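Local structure of amino acid ABC transporter, periplasmic amino acid-binding protein (Brucella ovis, 4Z9N) at residues 231-234 and 235-238. The protein binds glutathione and, as a periplasmic solute-binding protein, probably delivers it to an ABC transporter in the inner membrane. Residues are numbered along the deposited sequence; the frame is centred on the assembly and turned at random.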
# COMPACT_ATOMS: atom_id res chain seq x y z
N THR D 231 -1.86 13.36 -1.08
CA THR D 231 -2.29 13.98 0.18
C THR D 231 -2.04 13.01 1.34
O THR D 231 -1.41 13.37 2.34
CB THR D 231 -3.78 14.38 0.14
OG1 THR D 231 -3.96 15.41 -0.83
CG2 THR D 231 -4.24 14.89 1.51
N HIS D 232 -2.53 11.78 1.19
CA HIS D 232 -2.29 10.72 2.18
C HIS D 232 -0.82 10.50 2.50
O HIS D 232 -0.41 10.44 3.66
CB HIS D 232 -2.91 9.42 1.68
CG HIS D 232 -2.57 8.21 2.50
ND1 HIS D 232 -2.90 8.08 3.83
CD2 HIS D 232 -1.99 7.04 2.14
CE1 HIS D 232 -2.51 6.90 4.26
NE2 HIS D 232 -1.96 6.24 3.26
N ASN D 233 -0.00 10.39 1.46
CA ASN D 233 1.40 10.06 1.71
C ASN D 233 2.15 11.26 2.25
O ASN D 233 3.09 11.09 3.03
CB ASN D 233 2.04 9.50 0.44
CG ASN D 233 1.66 8.05 0.20
OD1 ASN D 233 2.22 7.16 0.83
ND2 ASN D 233 0.67 7.81 -0.67
N ALA D 234 1.69 12.47 1.92
CA ALA D 234 2.26 13.66 2.52
C ALA D 234 1.99 13.65 4.02
O ALA D 234 2.88 13.97 4.82
CB ALA D 234 1.69 14.94 1.89
N LEU D 235 0.78 13.27 4.41
CA LEU D 235 0.44 13.20 5.83
C LEU D 235 1.37 12.23 6.56
O LEU D 235 1.82 12.50 7.68
CB LEU D 235 -1.02 12.78 6.03
CG LEU D 235 -2.06 13.84 5.65
CD1 LEU D 235 -3.45 13.24 5.63
CD2 LEU D 235 -1.99 15.03 6.62
N LEU D 236 1.62 11.08 5.94
CA LEU D 236 2.50 10.07 6.52
C LEU D 236 3.96 10.55 6.60
O LEU D 236 4.60 10.43 7.64
CB LEU D 236 2.44 8.77 5.72
CG LEU D 236 1.10 8.01 5.81
CD1 LEU D 236 1.11 6.72 4.97
CD2 LEU D 236 0.73 7.69 7.28
N ASN D 237 4.48 11.08 5.49
CA ASN D 237 5.86 11.56 5.47
C ASN D 237 6.08 12.65 6.52
O ASN D 237 7.11 12.65 7.21
CB ASN D 237 6.26 12.06 4.08
CG ASN D 237 6.79 10.95 3.18
OD1 ASN D 237 7.95 10.55 3.27
ND2 ASN D 237 5.93 10.43 2.30
N ALA D 238 5.13 13.57 6.63
CA ALA D 238 5.25 14.67 7.58
C ALA D 238 5.35 14.14 9.00
O ALA D 238 6.20 14.59 9.78
CB ALA D 238 4.07 15.63 7.46
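H232 and L236 meet one turn apart on a buried stretch of helix 222-240, an alpha-helix of this family 3 solute-binding protein and a worked example of how i to i+4 neighbours share one helical scaffold. The imidazole is held against the leucine: L236 CG lies over one ring face, and methyl CD1 approaches H232 NE2 to 3.5 Å. H232 extends forward along the helix because its CG stands anti to the backbone N (chi1 171°), which swings the ring toward the next turn although the CB itself starts out in the other direction. ND1, the other ring nitrogen, is hydrogen-bonded to Y48 OH on helix 44-57, and this bond helps fix the rotation of the ring.

Beneath these side chains runs the regular alpha-helical ladder, in which L236 N donates to H232 O at 3.1 Å and L235 N to T231 O at 3.0 Å. One rung is doubled. N233 O accepts the main-chain N of N237 at 2.8 Å in a nearly straight bond (171°), and also the side-chain ND2 of N237 at 3.0 Å. The two donors arrive from opposite faces of the carbonyl plane, the amide well above it.

Second-shell partners hold the same asparagines: N233 ND2 donates back to R229 O one turn earlier and its OD1 accepts from I325 N, while N237 ND2 donates to I325 O as well and its OD1 accepts from K210 NZ of the second subunit, which N237 alone among these eight residues reaches. On another flank, L235 and A238 pack against I285 and I286 of helix 281-289. A238 continues the ladder, its N bonded to A234 O at 2.9 Å, while its CB lies 3.3 Å from that same A234 O.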